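Local coordinates for protein glutathione s-transferase I (PDB 1AXD) that conjugates glutathione to electrophilic compounds in maize, detoxifying herbicides, and here binds the ligand lactoylglutathione, at residues T15-A20 / R68-Y73; A24-E29 / R76-E81; L82-N87 / G157-L162; A107-I112 / E136-V141. One frame throughout, in Å; residues are numbered along the deposited sequence.

Overall arrangement
From the N terminus, helix 14-24 is met again when helix 67-78 packs beside it, and contact 1 closes that loop within the thioredoxin-like domain. Contact 2 joins the end of helix 14-24 and the turn after it to the end of helix 67-78; its segments alternate along the chain with those of contact 1, and the two touch. Residues 82-87 lead into helix 88-122, and contact 3 closes a long, largely helical loop when residues 157-162 return to them. Contact 4, between helices 88-122 and 128-151, lies within that loop. Contact 3 also touches contact 1, through Leu83 and Leu162, and contact 2, through Arg76, joining the helical C-terminal part to the thioredoxin-like domain.

Contact 1 (T15-A20 / R68-Y73); sequences TRCATA and RAICKY
The guanidinium groups of Arg16 and Arg68 lie flat on each other, centres 4.0 Å apart and planes 22° from parallel. NH2 of Arg68 covers one face of the Arg16 group toward its rim, and NH1 of Arg16 does the same for Arg68. Their carriers are two helices of the thioredoxin-like glutathione-binding domain, 14-24 and 67-78, which run side by side with their short segments 7° from parallel and 8.8 Å apart. Arg16 NH1 comes within 3.4 Å of Arg68 NH2, but both are donors and do not bond. Glu101 OE2 sits by both groups, with a salt bridge to Arg68 NH2 and a weak, long ion pair to Arg16 NE, so one carboxylate probably balances the stacked pair. Arg16 reaches the stack with CG anti to its own N (chi1 -175°) and a bend at chi3, whereas Arg68 extends from CG to NE. The bound peptide and the second subunit also pack on Arg68.

Behind the charged pair the interface turns apolar and small. Cys71 SG lies against the Arg16 backbone and 4.0 Å from Cys17 CA. Cys17 SG rests against the flank of Ile70, 4.0 Å from both CB and CG2. One turn further along, Ala20 CB meets Cys71 CB at 4.1 Å.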
loop_
_atom_site.group_PDB
_atom_site.type_symbol
_atom_site.label_atom_id
_atom_site.label_comp_id
_atom_site.label_asym_id
_atom_site.label_seq_id
_atom_site.Cartn_x
_atom_site.Cartn_y
_atom_site.Cartn_z
ATOM N N THR A 15 12.780 4.646 -8.731
ATOM C CA THR A 15 13.210 5.978 -8.352
ATOM C C THR A 15 12.518 6.411 -7.090
ATOM O O THR A 15 12.974 7.330 -6.449
ATOM C CB THR A 15 13.096 6.991 -9.518
ATOM O OG1 THR A 15 11.773 6.975 -10.068
ATOM C CG2 THR A 15 14.082 6.601 -10.626
ATOM N N ARG A 16 11.460 5.720 -6.693
ATOM C CA ARG A 16 10.798 6.043 -5.431
ATOM C C ARG A 16 11.800 5.600 -4.355
ATOM O O ARG A 16 12.018 6.320 -3.400
ATOM C CB ARG A 16 9.468 5.278 -5.295
ATOM C CG ARG A 16 8.655 5.662 -4.063
ATOM C CD ARG A 16 7.254 5.073 -4.057
ATOM N NE ARG A 16 6.434 5.496 -5.194
ATOM C CZ ARG A 16 5.942 4.664 -6.110
ATOM N NH1 ARG A 16 6.186 3.366 -6.032
ATOM N NH2 ARG A 16 5.188 5.120 -7.095
ATOM N N CYS A 17 12.446 4.455 -4.575
ATOM C CA CYS A 17 13.446 3.908 -3.668
ATOM C C CYS A 17 14.667 4.765 -3.678
ATOM O O CYS A 17 15.245 4.979 -2.624
ATOM C CB CYS A 17 13.848 2.499 -4.107
ATOM S SG CYS A 17 12.507 1.331 -4.211
ATOM N N ALA A 18 15.098 5.215 -4.859
ATOM C CA ALA A 18 16.285 6.062 -4.974
ATOM C C ALA A 18 16.102 7.333 -4.235
ATOM O O ALA A 18 17.053 7.817 -3.655
ATOM C CB ALA A 18 16.632 6.313 -6.450
ATOM N N THR A 19 14.880 7.857 -4.191
ATOM C CA THR A 19 14.608 9.100 -3.477
ATOM C C THR A 19 14.875 8.949 -1.999
ATOM O O THR A 19 15.542 9.789 -1.424
ATOM C CB THR A 19 13.143 9.528 -3.632
ATOM O OG1 THR A 19 12.786 9.509 -5.013
ATOM C CG2 THR A 19 12.937 10.956 -3.071
ATOM N N ALA A 20 14.342 7.896 -1.386
ATOM C CA ALA A 20 14.522 7.662 0.042
ATOM C C ALA A 20 15.955 7.316 0.395
ATOM O O ALA A 20 16.439 7.749 1.433
ATOM C CB ALA A 20 13.543 6.572 0.518
ATOM N N ARG A 68 7.717 0.574 -1.631
ATOM C CA ARG A 68 7.462 1.221 -0.353
ATOM C C ARG A 68 8.054 0.499 0.826
ATOM O O ARG A 68 8.421 1.146 1.795
ATOM C CB ARG A 68 5.979 1.507 -0.187
ATOM C CG ARG A 68 5.480 2.449 -1.276
ATOM C CD ARG A 68 3.967 2.456 -1.429
ATOM N NE ARG A 68 3.552 3.197 -2.620
ATOM C CZ ARG A 68 3.392 2.663 -3.828
ATOM N NH1 ARG A 68 3.608 1.374 -4.017
ATOM N NH2 ARG A 68 3.016 3.424 -4.854
ATOM N N ALA A 69 8.211 -0.819 0.741
ATOM C CA ALA A 69 8.826 -1.561 1.838
ATOM C C ALA A 69 10.299 -1.211 1.852
ATOM O O ALA A 69 10.833 -0.946 2.915
ATOM C CB ALA A 69 8.616 -3.066 1.667
ATOM N N ILE A 70 10.934 -1.169 0.681
ATOM C CA ILE A 70 12.356 -0.821 0.563
ATOM C C ILE A 70 12.632 0.566 1.084
ATOM O O ILE A 70 13.709 0.811 1.599
ATOM C CB ILE A 70 12.826 -0.895 -0.906
ATOM C CG1 ILE A 70 12.725 -2.341 -1.416
ATOM C CG2 ILE A 70 14.269 -0.352 -1.036
ATOM C CD1 ILE A 70 12.926 -2.484 -2.897
ATOM N N CYS A 71 11.655 1.458 0.945
ATOM C CA CYS A 71 11.758 2.833 1.405
ATOM C C CYS A 71 11.757 2.901 2.910
ATOM O O CYS A 71 12.630 3.527 3.469
ATOM C CB CYS A 71 10.602 3.682 0.834
ATOM S SG CYS A 71 10.489 3.815 -0.996
ATOM N N LYS A 72 10.811 2.254 3.578
ATOM C CA LYS A 72 10.778 2.300 5.033
ATOM C C LYS A 72 12.045 1.742 5.602
ATOM O O LYS A 72 12.497 2.217 6.618
ATOM C CB LYS A 72 9.578 1.538 5.591
ATOM C CG LYS A 72 8.241 2.032 5.097
ATOM C CD LYS A 72 7.094 1.362 5.841
ATOM C CE LYS A 72 5.730 1.639 5.180
ATOM N NZ LYS A 72 5.573 1.034 3.814
ATOM N N TYR A 73 12.629 0.743 4.960
ATOM C CA TYR A 73 13.873 0.161 5.443
ATOM C C TYR A 73 15.044 1.115 5.364
ATOM O O TYR A 73 15.820 1.182 6.298
ATOM C CB TYR A 73 14.199 -1.095 4.654
ATOM C CG TYR A 73 15.520 -1.722 5.024
ATOM C CD1 TYR A 73 15.640 -2.509 6.161
ATOM C CD2 TYR A 73 16.633 -1.578 4.203
ATOM C CE1 TYR A 73 16.823 -3.141 6.463
ATOM C CE2 TYR A 73 17.823 -2.212 4.500
ATOM C CZ TYR A 73 17.908 -2.993 5.629
ATOM O OH TYR A 73 19.064 -3.675 5.899
#

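Contact 2 (A24-E29 / R76-E81); sequences AGSDYE and RKNKPE
Ala24, Asn78 and Lys79 supply most of the surface buried here, where the end of helix 14-24 meets the end of helix 67-78. The methyl of Ala24 fits against two successive beta carbons, Asn78 CB at 3.7 Å and Lys79 CB at 3.8 Å. Asn78 CB also lies 3.4 Å from the carbonyl O of Ala24, and Lys79 CB sits over the Ala24 CA. From there the lysine chain runs extended beyond CG and leads away, toward a weak, long ion pair with Glu23.

Asn78 adds the polar link. With CG beside its own backbone N (chi1 -74°), the amide is carried to Ser26, whose OG donates a hydrogen bond to OD1 over 2.7 Å. The hydroxyl approaches at a C=O...O angle of 128° and stands 25° from the plane of the amide carbonyl. At the other end of the amide, ND2 gives a weak bond to the Lys77 carbonyl O, which helps to settle which way round the group lies. A leucine here would keep some packing on Ala24 but would probably leave the Ser26 hydroxyl without its acceptor.

Gly25 makes the turn between these anchors: with positive phi it is the first residue to leave the helix, and the chain then heads for strand 28-31. This part of the thioredoxin-like fold is a surface junction, tying the turn between helix 14-24 and the edge strand 28-31 to the end of helix 67-78. Ser26 also packs on Met3 of the adjoining strand 3-6 and on Leu21 of helix 14-24.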
loop_
_atom_site.group_PDB
_atom_site.type_symbol
_atom_site.label_atom_id
_atom_site.label_comp_id
_atom_site.label_asym_id
_atom_site.label_seq_id
_atom_site.Cartn_x
_atom_site.Cartn_y
_atom_site.Cartn_z
ATOM N N ALA A 24 18.086 9.462 3.032
ATOM C CA ALA A 24 18.587 8.858 4.264
ATOM C C ALA A 24 20.084 8.869 4.249
ATOM O O ALA A 24 20.693 8.634 5.277
ATOM C CB ALA A 24 18.040 7.414 4.423
ATOM N N GLY A 25 20.668 9.140 3.085
ATOM C CA GLY A 25 22.111 9.164 2.960
ATOM C C GLY A 25 22.676 7.762 3.019
ATOM O O GLY A 25 23.631 7.509 3.735
ATOM N N SER A 26 22.075 6.855 2.251
ATOM C CA SER A 26 22.501 5.460 2.206
ATOM C C SER A 26 23.578 5.182 1.197
ATOM O O SER A 26 23.708 5.916 0.221
ATOM C CB SER A 26 21.307 4.563 1.908
ATOM O OG SER A 26 20.288 4.751 2.861
ATOM N N ASP A 27 24.336 4.114 1.431
ATOM C CA ASP A 27 25.404 3.690 0.529
ATOM C C ASP A 27 24.735 2.702 -0.403
ATOM O O ASP A 27 24.294 1.661 0.059
ATOM C CB ASP A 27 26.520 2.999 1.335
ATOM C CG ASP A 27 27.879 3.033 0.630
ATOM O OD1 ASP A 27 27.988 3.605 -0.481
ATOM O OD2 ASP A 27 28.851 2.488 1.205
ATOM N N TYR A 28 24.616 3.027 -1.683
ATOM C CA TYR A 28 23.962 2.113 -2.609
ATOM C C TYR A 28 24.321 2.361 -4.053
ATOM O O TYR A 28 24.844 3.423 -4.385
ATOM C CB TYR A 28 22.434 2.215 -2.463
ATOM C CG TYR A 28 21.823 3.340 -3.283
ATOM C CD1 TYR A 28 21.884 4.662 -2.842
ATOM C CD2 TYR A 28 21.231 3.088 -4.523
ATOM C CE1 TYR A 28 21.382 5.698 -3.608
ATOM C CE2 TYR A 28 20.724 4.124 -5.298
ATOM C CZ TYR A 28 20.806 5.426 -4.827
ATOM O OH TYR A 28 20.290 6.461 -5.568
ATOM N N GLU A 29 23.994 1.402 -4.906
ATOM C CA GLU A 29 24.235 1.517 -6.328
ATOM C C GLU A 29 23.105 0.846 -7.049
ATOM O O GLU A 29 22.443 0.008 -6.468
ATOM C CB GLU A 29 25.578 0.899 -6.709
ATOM C CG GLU A 29 25.720 -0.561 -6.397
ATOM C CD GLU A 29 27.089 -1.083 -6.773
ATOM O OE1 GLU A 29 28.089 -0.636 -6.165
ATOM O OE2 GLU A 29 27.162 -1.937 -7.682
ATOM N N ARG A 76 14.429 3.556 8.117
ATOM C CA ARG A 76 14.512 2.804 9.356
ATOM C C ARG A 76 15.974 2.481 9.721
ATOM O O ARG A 76 16.300 2.417 10.897
ATOM C CB ARG A 76 13.709 1.513 9.154
ATOM C CG ARG A 76 13.304 0.754 10.394
ATOM C CD ARG A 76 12.784 -0.635 10.002
ATOM N NE ARG A 76 11.445 -0.604 9.416
ATOM C CZ ARG A 76 10.350 -0.319 10.111
ATOM N NH1 ARG A 76 10.443 -0.034 11.404
ATOM N NH2 ARG A 76 9.161 -0.350 9.526
ATOM N N LYS A 77 16.825 2.305 8.711
ATOM C CA LYS A 77 18.240 1.972 8.887
ATOM C C LYS A 77 19.207 3.154 8.898
ATOM O O LYS A 77 20.233 3.069 9.546
ATOM C CB LYS A 77 18.648 0.987 7.786
ATOM C CG LYS A 77 20.143 0.750 7.620
ATOM C CD LYS A 77 20.439 0.068 6.283
ATOM C CE LYS A 77 21.936 -0.119 6.031
ATOM N NZ LYS A 77 22.573 -1.125 6.931
ATOM N N ASN A 78 18.906 4.225 8.164
ATOM C CA ASN A 78 19.801 5.384 8.091
ATOM C C ASN A 78 19.257 6.695 8.565
ATOM O O ASN A 78 20.022 7.489 9.074
ATOM C CB ASN A 78 20.336 5.558 6.665
ATOM C CG ASN A 78 21.384 4.524 6.294
ATOM O OD1 ASN A 78 21.745 4.397 5.141
ATOM N ND2 ASN A 78 21.873 3.782 7.276
ATOM N N LYS A 79 17.968 6.951 8.376
ATOM C CA LYS A 79 17.371 8.210 8.804
ATOM C C LYS A 79 15.963 7.965 9.270
ATOM O O LYS A 79 15.026 8.369 8.614
ATOM C CB LYS A 79 17.385 9.222 7.656
ATOM C CG LYS A 79 17.474 10.676 8.114
ATOM C CD LYS A 79 17.411 11.650 6.953
ATOM C CE LYS A 79 17.458 13.082 7.463
ATOM N NZ LYS A 79 16.973 14.065 6.447
ATOM N N PRO A 80 15.802 7.358 10.446
ATOM C CA PRO A 80 14.516 7.027 11.058
ATOM C C PRO A 80 13.637 8.175 11.292
ATOM O O PRO A 80 12.439 7.995 11.411
ATOM C CB PRO A 80 14.928 6.370 12.371
ATOM C CG PRO A 80 16.199 7.049 12.689
ATOM C CD PRO A 80 16.905 7.051 11.370
ATOM N N GLU A 81 14.213 9.363 11.360
ATOM C CA GLU A 81 13.454 10.579 11.589
ATOM C C GLU A 81 12.412 10.755 10.504
ATOM O O GLU A 81 11.401 11.398 10.740
ATOM C CB GLU A 81 14.400 11.775 11.610
ATOM C CG GLU A 81 15.452 11.736 12.727
ATOM C CD GLU A 81 16.572 10.723 12.494
ATOM O OE1 GLU A 81 16.993 10.552 11.329
ATOM O OE2 GLU A 81 17.039 10.108 13.485
#

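Contact 3 (L82-N87 / G157-L162); sequences LLREGN and GDFLSL
Arg84 lays its guanidinium over the ring of Phe159, the two planes only 2° apart, in a cation-pi stack with CZ 4.1 Å from the ring centroid. The aliphatic part of the arginine shares the same face: CG comes within 3.4 Å of Phe159 CE1, and CD makes an off-centre CH-pi contact. Bends at chi2 and chi3 fold the arginine back over the ring. Against the opposite ring face lies the backbone N of Gly157, toward the rim.

Next along, the backbones join: Leu162 N donates to Leu82 O over 2.9 Å. Leu83 and Leu162 lie alongside each other, pointing the same way, and Leu82 CD2 touches Leu160 CD2 at 4.2 Å. The linker between helix 67-78 of the thioredoxin-like domain and helix 88-122 is thereby tied to the loop before helix 162-165 of the helical C-terminal domain.

Further out, Asn87 and Ser161 are N-cap residues of helices 88-122 and 162-165; the Asn87 side chain accepts from Glu90 N, and the Ser161 cap on Ala163 N is weak. A firmer bond joins Ser161 N to Asp164 OD2, back from within helix 162-165. Glu90 also takes a salt bridge from Arg84 NE. A serine in place of Arg84 would probably strip one face of Phe159 of its cover and leave Glu90 without that cation. Glu90 probably balances the charge of Arg84 and, with the ring, probably restricts rotation of its flat group.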
loop_
_atom_site.group_PDB
_atom_site.type_symbol
_atom_site.label_atom_id
_atom_site.label_comp_id
_atom_site.label_asym_id
_atom_site.label_seq_id
_atom_site.Cartn_x
_atom_site.Cartn_y
_atom_site.Cartn_z
ATOM N N LEU A 82 12.652 10.164 9.335
ATOM C CA LEU A 82 11.718 10.239 8.213
ATOM C C LEU A 82 10.478 9.401 8.478
ATOM O O LEU A 82 9.525 9.496 7.725
ATOM C CB LEU A 82 12.402 9.773 6.918
ATOM C CG LEU A 82 13.454 10.671 6.258
ATOM C CD1 LEU A 82 14.186 9.898 5.139
ATOM C CD2 LEU A 82 12.792 11.938 5.693
ATOM N N LEU A 83 10.509 8.583 9.527
ATOM C CA LEU A 83 9.390 7.724 9.913
ATOM C C LEU A 83 8.775 8.154 11.228
ATOM O O LEU A 83 7.774 7.581 11.639
ATOM C CB LEU A 83 9.859 6.271 10.049
ATOM C CG LEU A 83 9.686 5.240 8.935
ATOM C CD1 LEU A 83 9.110 5.891 7.677
ATOM C CD2 LEU A 83 11.044 4.549 8.665
ATOM N N ARG A 84 9.396 9.113 11.903
ATOM C CA ARG A 84 8.904 9.605 13.188
ATOM C C ARG A 84 8.648 8.463 14.146
ATOM O O ARG A 84 7.707 8.524 14.933
ATOM C CB ARG A 84 7.646 10.461 12.995
ATOM C CG ARG A 84 7.815 11.569 11.973
ATOM C CD ARG A 84 8.995 12.453 12.319
ATOM N NE ARG A 84 8.669 13.430 13.356
ATOM C CZ ARG A 84 9.348 14.558 13.571
ATOM N NH1 ARG A 84 10.411 14.867 12.836
ATOM N NH2 ARG A 84 8.913 15.421 14.476
ATOM N N GLU A 85 9.473 7.421 14.056
ATOM C CA GLU A 85 9.357 6.264 14.934
ATOM C C GLU A 85 9.677 6.748 16.309
ATOM O O GLU A 85 10.643 7.477 16.476
ATOM C CB GLU A 85 10.351 5.161 14.530
ATOM C CG GLU A 85 10.073 4.478 13.182
ATOM C CD GLU A 85 8.787 3.647 13.151
ATOM O OE1 GLU A 85 7.937 3.786 14.062
ATOM O OE2 GLU A 85 8.627 2.850 12.197
ATOM N N GLY A 86 8.881 6.362 17.295
ATOM C CA GLY A 86 9.142 6.824 18.642
ATOM C C GLY A 86 7.928 7.598 19.089
ATOM O O GLY A 86 7.442 7.413 20.196
ATOM N N ASN A 87 7.435 8.467 18.213
ATOM C CA ASN A 87 6.243 9.235 18.517
ATOM C C ASN A 87 5.094 8.490 17.869
ATOM O O ASN A 87 5.089 8.326 16.658
ATOM C CB ASN A 87 6.352 10.666 17.989
ATOM C CG ASN A 87 5.273 11.586 18.564
ATOM O OD1 ASN A 87 4.087 11.320 18.433
ATOM N ND2 ASN A 87 5.693 12.671 19.213
ATOM N N GLY A 157 2.504 16.213 8.783
ATOM C CA GLY A 157 2.428 17.244 9.800
ATOM C C GLY A 157 3.446 18.313 9.454
ATOM O O GLY A 157 3.806 18.448 8.297
ATOM N N ASP A 158 3.964 19.029 10.448
ATOM C CA ASP A 158 4.938 20.099 10.185
ATOM C C ASP A 158 6.353 19.645 9.941
ATOM O O ASP A 158 7.251 20.462 9.997
ATOM C CB ASP A 158 4.929 21.134 11.319
ATOM C CG ASP A 158 3.711 22.050 11.284
ATOM O OD1 ASP A 158 3.049 22.151 10.230
ATOM O OD2 ASP A 158 3.425 22.688 12.320
ATOM N N PHE A 159 6.546 18.386 9.574
ATOM C CA PHE A 159 7.882 17.838 9.351
ATOM C C PHE A 159 7.915 17.021 8.080
ATOM O O PHE A 159 6.870 16.546 7.651
ATOM C CB PHE A 159 8.247 16.944 10.544
ATOM C CG PHE A 159 7.131 16.019 10.952
ATOM C CD1 PHE A 159 6.928 14.815 10.287
ATOM C CD2 PHE A 159 6.232 16.391 11.934
ATOM C CE1 PHE A 159 5.837 14.002 10.590
ATOM C CE2 PHE A 159 5.144 15.585 12.241
ATOM C CZ PHE A 159 4.946 14.389 11.566
ATOM N N LEU A 160 9.085 16.892 7.460
ATOM C CA LEU A 160 9.218 16.084 6.251
ATOM C C LEU A 160 9.215 14.654 6.711
ATOM O O LEU A 160 9.709 14.377 7.793
ATOM C CB LEU A 160 10.537 16.377 5.523
ATOM C CG LEU A 160 10.832 15.638 4.210
ATOM C CD1 LEU A 160 10.043 16.260 3.057
ATOM C CD2 LEU A 160 12.325 15.735 3.893
ATOM N N SER A 161 8.660 13.757 5.902
ATOM C CA SER A 161 8.604 12.341 6.233
ATOM C C SER A 161 8.575 11.536 4.960
ATOM O O SER A 161 8.591 12.118 3.874
ATOM C CB SER A 161 7.351 12.058 7.054
ATOM O OG SER A 161 6.183 12.331 6.293
ATOM N N LEU A 162 8.513 10.212 5.089
ATOM C CA LEU A 162 8.463 9.310 3.940
ATOM C C LEU A 162 7.233 9.545 3.131
ATOM O O LEU A 162 7.234 9.257 1.946
ATOM C CB LEU A 162 8.502 7.855 4.400
ATOM C CG LEU A 162 9.748 7.084 4.003
ATOM C CD1 LEU A 162 9.517 5.610 4.297
ATOM C CD2 LEU A 162 10.001 7.277 2.515
#

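Contact 4 (A107-I112 / E136-V141); sequences AALNPI and EKLKKV
The methyl of Ala108 presses on the backbone of Leu138, 3.7 Å from its CA and likewise from its N, where helices 88-122 and 128-151 meet. These belong to the all-helical C-terminal domain of the glutathione transferase fold. Their short segments are 8.7 Å apart and run roughly antiparallel, at a signed crossing angle of -148°. An alanine at the closest point, where the Ala108 and Leu138 CA atoms are 5.1 Å apart, lets the backbones come near. Leu138, with CG anti to its N (chi1 179°), carries the remaining packing: CD2 meets Leu109 CD2 and Ile112 CD1, each at 4.2 Å.

On the solvent side the contact thins out. Lys137 contributes little more than CB, 4.4 Å from Ala108 CB, before its extended chain leads its ammonium away to a salt bridge with Glu133.

Deeper in the domain, Leu109 packs on Val170 and Leu174, bringing helix 168-174 against this pair. Ile112 reaches back toward the N-terminal part of helix 128-151, to Asn134 and Leu135.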
loop_
_atom_site.group_PDB
_atom_site.type_symbol
_atom_site.label_atom_id
_atom_site.label_comp_id
_atom_site.label_asym_id
_atom_site.label_seq_id
_atom_site.Cartn_x
_atom_site.Cartn_y
_atom_site.Cartn_z
ATOM N N ALA A 107 -2.567 6.325 -7.766
ATOM C CA ALA A 107 -3.639 5.571 -8.422
ATOM C C ALA A 107 -4.333 6.398 -9.511
ATOM O O ALA A 107 -4.826 5.825 -10.476
ATOM C CB ALA A 107 -4.662 5.081 -7.377
ATOM N N ALA A 108 -4.385 7.717 -9.344
ATOM C CA ALA A 108 -5.026 8.580 -10.326
ATOM C C ALA A 108 -4.024 8.963 -11.348
ATOM O O ALA A 108 -4.374 9.119 -12.505
ATOM C CB ALA A 108 -5.620 9.825 -9.637
ATOM N N LEU A 109 -2.772 9.087 -10.933
ATOM C CA LEU A 109 -1.698 9.468 -11.833
ATOM C C LEU A 109 -1.253 8.410 -12.777
ATOM O O LEU A 109 -0.959 8.727 -13.918
ATOM C CB LEU A 109 -0.499 9.968 -11.038
ATOM C CG LEU A 109 -0.294 11.473 -11.073
ATOM C CD1 LEU A 109 0.975 11.841 -10.302
ATOM C CD2 LEU A 109 -0.189 11.911 -12.541
ATOM N N ASN A 110 -1.213 7.161 -12.326
ATOM C CA ASN A 110 -0.772 6.033 -13.154
ATOM C C ASN A 110 -1.377 5.939 -14.544
ATOM O O ASN A 110 -0.647 5.818 -15.511
ATOM C CB ASN A 110 -0.984 4.724 -12.408
ATOM C CG ASN A 110 0.222 3.836 -12.467
ATOM O OD1 ASN A 110 1.033 3.822 -11.551
ATOM N ND2 ASN A 110 0.362 3.100 -13.563
ATOM N N PRO A 111 -2.708 5.975 -14.663
ATOM C CA PRO A 111 -3.281 5.891 -16.008
ATOM C C PRO A 111 -2.762 7.005 -16.852
ATOM O O PRO A 111 -2.366 6.779 -17.980
ATOM C CB PRO A 111 -4.770 6.077 -15.743
ATOM C CG PRO A 111 -4.947 5.466 -14.400
ATOM C CD PRO A 111 -3.768 6.008 -13.642
ATOM N N ILE A 112 -2.722 8.198 -16.272
ATOM C CA ILE A 112 -2.270 9.402 -16.939
ATOM C C ILE A 112 -0.841 9.318 -17.433
ATOM O O ILE A 112 -0.611 9.453 -18.625
ATOM C CB ILE A 112 -2.468 10.623 -15.998
ATOM C CG1 ILE A 112 -3.957 10.777 -15.675
ATOM C CG2 ILE A 112 -1.934 11.925 -16.642
ATOM C CD1 ILE A 112 -4.260 11.909 -14.718
ATOM N N GLU A 136 -9.936 14.050 -13.629
ATOM C CA GLU A 136 -10.996 14.428 -12.711
ATOM C C GLU A 136 -10.757 13.742 -11.415
ATOM O O GLU A 136 -10.778 14.382 -10.383
ATOM C CB GLU A 136 -12.369 14.073 -13.272
ATOM C CG GLU A 136 -12.742 14.910 -14.477
ATOM C CD GLU A 136 -14.188 15.374 -14.453
ATOM O OE1 GLU A 136 -14.643 15.867 -13.395
ATOM O OE2 GLU A 136 -14.863 15.261 -15.501
ATOM N N LYS A 137 -10.454 12.455 -11.465
ATOM C CA LYS A 137 -10.191 11.700 -10.252
ATOM C C LYS A 137 -9.084 12.363 -9.461
ATOM O O LYS A 137 -9.269 12.649 -8.291
ATOM C CB LYS A 137 -9.849 10.247 -10.613
ATOM C CG LYS A 137 -10.985 9.560 -11.373
ATOM C CD LYS A 137 -10.650 8.134 -11.808
ATOM C CE LYS A 137 -11.789 7.521 -12.640
ATOM N NZ LYS A 137 -11.394 6.245 -13.318
ATOM N N LEU A 138 -7.976 12.667 -10.118
ATOM C CA LEU A 138 -6.833 13.314 -9.482
ATOM C C LEU A 138 -7.212 14.665 -8.918
ATOM O O LEU A 138 -6.755 15.023 -7.840
ATOM C CB LEU A 138 -5.717 13.494 -10.515
ATOM C CG LEU A 138 -4.421 14.163 -10.084
ATOM C CD1 LEU A 138 -3.765 13.343 -8.953
ATOM C CD2 LEU A 138 -3.486 14.263 -11.307
ATOM N N LYS A 139 -8.055 15.391 -9.645
ATOM C CA LYS A 139 -8.512 16.713 -9.255
ATOM C C LYS A 139 -9.106 16.694 -7.906
ATOM O O LYS A 139 -8.809 17.566 -7.113
ATOM C CB LYS A 139 -9.547 17.194 -10.260
ATOM C CG LYS A 139 -9.790 18.674 -10.254
ATOM C CD LYS A 139 -10.794 19.049 -11.332
ATOM C CE LYS A 139 -10.386 18.482 -12.685
ATOM N NZ LYS A 139 -8.973 18.795 -13.036
ATOM N N LYS A 140 -9.925 15.693 -7.619
ATOM C CA LYS A 140 -10.556 15.598 -6.317
ATOM C C LYS A 140 -9.529 15.309 -5.239
ATOM O O LYS A 140 -9.709 15.744 -4.110
ATOM C CB LYS A 140 -11.640 14.526 -6.338
ATOM C CG LYS A 140 -12.452 14.486 -7.638
ATOM C CD LYS A 140 -12.867 15.887 -8.116
ATOM C CE LYS A 140 -13.380 15.867 -9.570
ATOM N NZ LYS A 140 -13.597 17.236 -10.155
ATOM N N VAL A 141 -8.456 14.599 -5.585
ATOM C CA VAL A 141 -7.403 14.284 -4.624
ATOM C C VAL A 141 -6.611 15.519 -4.313
ATOM O O VAL A 141 -6.251 15.728 -3.160
ATOM C CB VAL A 141 -6.415 13.220 -5.165
ATOM C CG1 VAL A 141 -5.274 13.001 -4.155
ATOM C CG2 VAL A 141 -7.141 11.895 -5.459
#